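Local atomic coordinates of beta-lactamase Mb2281c (Mycobacterium bovis, PDB entry 3I7J), a protein that is probably a serine hydrolase of the beta-lactamase family, named a beta-lactamase, whose natural substrate is not established. Residues H213-N219 with W260-D265; V188-Y192 with G225-Q229. All blocks are in the same frame, centred on the assembly; numbering follows the deposited sequence.

Interaction 1. Residues H213-N219 with W260-D265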
loop_
_atom_site.group_PDB
_atom_site.type_symbol
_atom_site.label_atom_id
_atom_site.label_comp_id
_atom_site.label_asym_id
_atom_site.label_seq_id
_atom_site.Cartn_x
_atom_site.Cartn_y
_atom_site.Cartn_z
ATOM N N HIS A 213 0.065 -7.875 14.098
ATOM C CA HIS A 213 0.062 -7.020 12.907
ATOM C C HIS A 213 1.302 -6.131 12.877
ATOM O O HIS A 213 2.029 -6.045 13.865
ATOM C CB HIS A 213 -1.196 -6.140 12.899
ATOM C CG HIS A 213 -1.544 -5.590 11.546
ATOM N ND1 HIS A 213 -1.900 -6.398 10.490
ATOM C CD2 HIS A 213 -1.586 -4.319 11.080
ATOM C CE1 HIS A 213 -2.147 -5.649 9.429
ATOM N NE2 HIS A 213 -1.963 -4.386 9.760
ATOM N N TRP A 214 1.547 -5.471 11.749
ATOM C CA TRP A 214 2.708 -4.598 11.642
ATOM C C TRP A 214 2.433 -3.198 12.181
ATOM O O TRP A 214 3.371 -2.476 12.522
ATOM C CB TRP A 214 3.209 -4.526 10.192
ATOM C CG TRP A 214 2.139 -4.286 9.164
ATOM C CD1 TRP A 214 1.290 -5.211 8.623
ATOM C CD2 TRP A 214 1.808 -3.032 8.559
ATOM N NE1 TRP A 214 0.449 -4.605 7.713
ATOM C CE2 TRP A 214 0.746 -3.270 7.658
ATOM C CE3 TRP A 214 2.305 -1.726 8.695
ATOM C CZ2 TRP A 214 0.173 -2.251 6.889
ATOM C CZ3 TRP A 214 1.734 -0.713 7.932
ATOM C CH2 TRP A 214 0.678 -0.984 7.041
ATOM N N THR A 215 1.160 -2.808 12.265
ATOM C CA THR A 215 0.819 -1.487 12.798
ATOM C C THR A 215 0.827 -1.518 14.333
ATOM O O THR A 215 1.106 -2.555 14.943
ATOM C CB THR A 215 -0.579 -1.000 12.311
ATOM O OG1 THR A 215 -1.589 -1.936 12.710
ATOM C CG2 THR A 215 -0.596 -0.852 10.800
ATOM N N GLY A 216 0.537 -0.381 14.958
ATOM C CA GLY A 216 0.543 -0.327 16.409
ATOM C C GLY A 216 -0.753 -0.817 17.027
ATOM O O GLY A 216 -1.775 -0.905 16.344
ATOM N N GLU A 217 -0.715 -1.139 18.316
ATOM C CA GLU A 217 -1.902 -1.613 19.018
ATOM C C GLU A 217 -2.909 -0.492 19.165
ATOM O O GLU A 217 -4.078 -0.735 19.453
ATOM C CB GLU A 217 -1.547 -2.132 20.409
ATOM C CG GLU A 217 -0.783 -3.433 20.418
ATOM C CD GLU A 217 -0.716 -4.040 21.808
ATOM O OE1 GLU A 217 -0.308 -3.322 22.748
ATOM O OE2 GLU A 217 -1.069 -5.233 21.958
ATOM N N CYS A 218 -2.453 0.737 18.969
ATOM C CA CYS A 218 -3.338 1.879 19.099
ATOM C C CYS A 218 -3.856 2.433 17.767
ATOM O O CYS A 218 -4.688 3.345 17.748
ATOM C CB CYS A 218 -2.645 2.970 19.919
ATOM S SG CYS A 218 -2.345 2.476 21.647
ATOM N N ASN A 219 -3.374 1.891 16.653
ATOM C CA ASN A 219 -3.866 2.340 15.357
ATOM C C ASN A 219 -5.344 1.968 15.312
ATOM O O ASN A 219 -5.738 0.940 15.856
ATOM C CB ASN A 219 -3.097 1.651 14.220
ATOM C CG ASN A 219 -1.845 2.422 13.812
ATOM O OD1 ASN A 219 -1.932 3.557 13.333
ATOM N ND2 ASN A 219 -0.680 1.818 14.007
ATOM N N TRP A 260 8.155 -2.490 14.806
ATOM C CA TRP A 260 7.193 -1.770 13.981
ATOM C C TRP A 260 5.978 -1.294 14.764
ATOM O O TRP A 260 5.602 -0.135 14.677
ATOM C CB TRP A 260 6.805 -2.626 12.773
ATOM C CG TRP A 260 7.892 -2.627 11.724
ATOM C CD1 TRP A 260 9.154 -2.106 11.844
ATOM C CD2 TRP A 260 7.798 -3.138 10.391
ATOM N NE1 TRP A 260 9.844 -2.258 10.663
ATOM C CE2 TRP A 260 9.033 -2.884 9.754
ATOM C CE3 TRP A 260 6.786 -3.780 9.669
ATOM C CZ2 TRP A 260 9.281 -3.254 8.428
ATOM C CZ3 TRP A 260 7.033 -4.150 8.350
ATOM C CH2 TRP A 260 8.269 -3.881 7.744
ATOM N N PRO A 261 5.354 -2.180 15.550
ATOM C CA PRO A 261 4.182 -1.769 16.331
ATOM C C PRO A 261 4.562 -0.711 17.380
ATOM O O PRO A 261 3.809 0.231 17.635
ATOM C CB PRO A 261 3.724 -3.077 16.977
ATOM C CG PRO A 261 4.167 -4.117 15.978
ATOM C CD PRO A 261 5.545 -3.640 15.618
ATOM N N ALA A 262 5.740 -0.871 17.972
ATOM C CA ALA A 262 6.216 0.052 18.991
ATOM C C ALA A 262 6.418 1.464 18.468
ATOM O O ALA A 262 6.015 2.430 19.117
ATOM C CB ALA A 262 7.524 -0.467 19.604
ATOM N N ILE A 263 7.036 1.602 17.296
ATOM C CA ILE A 263 7.255 2.944 16.763
ATOM C C ILE A 263 5.926 3.559 16.327
ATOM O O ILE A 263 5.747 4.776 16.377
ATOM C CB ILE A 263 8.263 2.946 15.591
ATOM C CG1 ILE A 263 8.623 4.389 15.239
ATOM C CG2 ILE A 263 7.687 2.221 14.383
ATOM C CD1 ILE A 263 9.721 4.492 14.200
ATOM N N SER A 264 4.988 2.706 15.929
ATOM C CA SER A 264 3.675 3.171 15.505
ATOM C C SER A 264 2.914 3.781 16.677
ATOM O O SER A 264 2.361 4.878 16.565
ATOM C CB SER A 264 2.873 2.014 14.904
ATOM O OG SER A 264 3.455 1.585 13.685
ATOM N N ASP A 265 2.892 3.082 17.808
ATOM C CA ASP A 265 2.181 3.605 18.971
ATOM C C ASP A 265 2.908 4.812 19.553
ATOM O O ASP A 265 2.274 5.715 20.108
ATOM C CB ASP A 265 1.986 2.514 20.026
ATOM C CG ASP A 265 1.048 1.412 19.549
ATOM O OD1 ASP A 265 0.052 1.735 18.867
ATOM O OD2 ASP A 265 1.302 0.232 19.856
#

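Interaction 2. Residues V188-Y192 with G225-Q229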
loop_
_atom_site.group_PDB
_atom_site.type_symbol
_atom_site.label_atom_id
_atom_site.label_comp_id
_atom_site.label_asym_id
_atom_site.label_seq_id
_atom_site.Cartn_x
_atom_site.Cartn_y
_atom_site.Cartn_z
ATOM N N VAL A 188 -4.640 -15.467 5.093
ATOM C CA VAL A 188 -3.369 -15.143 5.695
ATOM C C VAL A 188 -2.792 -13.833 5.181
ATOM O O VAL A 188 -2.937 -13.481 4.010
ATOM C CB VAL A 188 -2.344 -16.270 5.461
ATOM C CG1 VAL A 188 -2.847 -17.562 6.088
ATOM C CG2 VAL A 188 -2.107 -16.461 3.978
ATOM N N LEU A 189 -2.177 -13.094 6.091
ATOM C CA LEU A 189 -1.513 -11.852 5.752
ATOM C C LEU A 189 -0.055 -12.281 5.832
ATOM O O LEU A 189 0.466 -12.520 6.920
ATOM C CB LEU A 189 -1.803 -10.773 6.789
ATOM C CG LEU A 189 -0.941 -9.502 6.666
ATOM C CD1 LEU A 189 -1.198 -8.813 5.328
ATOM C CD2 LEU A 189 -1.270 -8.558 7.824
ATOM N N PRO A 190 0.614 -12.419 4.676
ATOM C CA PRO A 190 2.019 -12.836 4.633
ATOM C C PRO A 190 2.843 -12.231 5.766
ATOM O O PRO A 190 2.900 -11.015 5.916
ATOM C CB PRO A 190 2.468 -12.357 3.262
ATOM C CG PRO A 190 1.217 -12.548 2.436
ATOM C CD PRO A 190 0.137 -12.022 3.336
ATOM N N GLY A 191 3.472 -13.087 6.563
ATOM C CA GLY A 191 4.280 -12.606 7.664
ATOM C C GLY A 191 3.526 -12.539 8.977
ATOM O O GLY A 191 4.138 -12.476 10.045
ATOM N N TYR A 192 2.199 -12.552 8.912
ATOM C CA TYR A 192 1.398 -12.490 10.127
ATOM C C TYR A 192 0.365 -13.603 10.261
ATOM O O TYR A 192 -0.503 -13.559 11.135
ATOM C CB TYR A 192 0.721 -11.123 10.240
ATOM C CG TYR A 192 1.713 -10.019 10.507
ATOM C CD1 TYR A 192 2.354 -9.361 9.461
ATOM C CD2 TYR A 192 2.079 -9.697 11.811
ATOM C CE1 TYR A 192 3.343 -8.412 9.707
ATOM C CE2 TYR A 192 3.065 -8.753 12.073
ATOM C CZ TYR A 192 3.697 -8.114 11.016
ATOM O OH TYR A 192 4.694 -7.198 11.270
ATOM N N GLY A 225 -2.934 0.831 4.442
ATOM C CA GLY A 225 -1.612 1.064 3.893
ATOM C C GLY A 225 -1.005 -0.224 3.367
ATOM O O GLY A 225 -1.683 -0.999 2.692
ATOM N N HIS A 226 0.260 -0.476 3.683
ATOM C CA HIS A 226 0.909 -1.682 3.192
ATOM C C HIS A 226 2.335 -1.761 3.720
ATOM O O HIS A 226 2.942 -0.738 4.033
ATOM C CB HIS A 226 0.954 -1.633 1.657
ATOM C CG HIS A 226 0.554 -2.910 0.981
ATOM N ND1 HIS A 226 1.322 -4.051 1.033
ATOM C CD2 HIS A 226 -0.512 -3.211 0.200
ATOM C CE1 HIS A 226 0.751 -5.001 0.313
ATOM N NE2 HIS A 226 -0.364 -4.517 -0.204
ATOM N N PHE A 227 2.866 -2.974 3.848
ATOM C CA PHE A 227 4.263 -3.120 4.249
ATOM C C PHE A 227 4.874 -3.995 3.171
ATOM O O PHE A 227 4.151 -4.551 2.342
ATOM C CB PHE A 227 4.423 -3.732 5.658
ATOM C CG PHE A 227 4.287 -5.228 5.718
ATOM C CD1 PHE A 227 3.032 -5.827 5.737
ATOM C CD2 PHE A 227 5.420 -6.038 5.792
ATOM C CE1 PHE A 227 2.901 -7.212 5.833
ATOM C CE2 PHE A 227 5.306 -7.423 5.889
ATOM C CZ PHE A 227 4.041 -8.013 5.909
ATOM N N GLY A 228 6.197 -4.076 3.143
ATOM C CA GLY A 228 6.862 -4.880 2.132
ATOM C C GLY A 228 7.942 -5.744 2.742
ATOM O O GLY A 228 8.437 -5.443 3.829
ATOM N N GLN A 229 8.308 -6.814 2.044
ATOM C CA GLN A 229 9.330 -7.737 2.526
ATOM C C GLN A 229 10.722 -7.117 2.512
ATOM O O GLN A 229 11.674 -7.715 3.015
ATOM C CB GLN A 229 9.336 -9.019 1.682
ATOM C CG GLN A 229 8.080 -9.885 1.814
ATOM C CD GLN A 229 7.887 -10.444 3.218
ATOM O OE1 GLN A 229 8.806 -11.029 3.798
ATOM N NE2 GLN A 229 6.688 -10.279 3.764
#

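Interaction 1. Residues H213-N219 with W260-D265
Asp265 grips the type I turn Gly216-Asn219 with both carboxylate oxygens, taking a backbone N-H from each of the turn's two central residues. Glu217 N donates to Asp265 OD2 over 2.9 Å, using the oxygen's syn lone pair, and Cys218 N donates to Asp265 OD1 over 2.7 Å from the syn side, 30° out of the carboxylate plane. The short side chain of aspartate, with CG beside its backbone N (chi1 -67°), brings the carboxylate to these N-H groups. Gly216 suits the start of the turn because a side chain on its CA would point at the helix and collide with Asp265 OD1 and Ser264 CB. Its N packs 3.3 Å from Ser264 CB.

The rest is carbon packed against backbone carbonyls, as where Pro261 CB sits 3.4 Å from Thr215 O, and one apolar contact, where Trp214 CB meets the rim of the Trp260 indole at CE3, 3.7 Å away and in the ring plane. Within the helix, Ser264 OG donates to Trp260 O and also pairs with Trp235 NE1 on strand 232-237, linking helix to sheet. Together these contacts fasten the loop between strands 205-206 and 224-228 to helix 256-271, the C-terminal helix packed on the antiparallel sheet, as in the serine beta-lactamase fold.

Interaction 2. Residues V188-Y192 with G225-Q229
The turn of the beta hairpin 187-189/193-195 packs, through Pro190 and Tyr192, on Phe227 of strand 224-228, where His226-Phe227-Gly228 is consistent with the His-x-Gly variant of this superfamily's Lys-Thr-Gly motif. Leu189-Tyr192 forms a type II turn closed by Tyr192 N to Leu189 O at 2.6 Å. Proline suits its second position, and Gly191, with positive phi, its third.

The turn directs Pro190 O at the edge of the Phe227 ring, 3.2 Å from CZ and in the ring plane. Tyr192 turns its edge toward the Phe227 face in an offset edge-to-face pair, with centroids 5.7 Å apart and planes at 85°; Tyr192 CE1 and Phe227 CZ come to 3.9 Å. Phe227 CG lies between its backbone N and carbonyl carbon (chi1 80°), carrying the ring to the hairpin. Leu189 CD1 adds a looser contact, 4.4 Å from Phe227 CE1.

Beside Phe227 in the strand, His226 ND1 donates almost straight (170°) to Phe227 O at 3.2 Å, which fixes the imidazole's rotation beside Ser40 and Lys43 of a probable SxxK motif. No hydrogen bond crosses between the segments, so their fit rests on aromatic packing, probably with a small electrostatic gain from the weakly positive ring edge facing Pro190 O.

In the fold
Both contacts are largely buried, their centres about 13 Å apart, but interaction 2 lies nearer the middle of the chain and beside the probable active site, whereas interaction 1 reaches toward the surface at Glu217 and Cys218. Their chemistry follows: a carboxylate holding backbone N-H groups at the outer end of interaction 1, aromatic packing in interaction 2. Trp214 joins them, its ring meeting Phe227 and its CB lying 3.2 Å from Tyr192 OH. The sequence runs hairpin turn, loop 213-219, strand 224-228, C-terminal helix, so the two contacts interleave along it. A chain of aromatic contacts, with Phe252 touching both Phe227 and Trp260, connects helix, loop, sheet and hairpin.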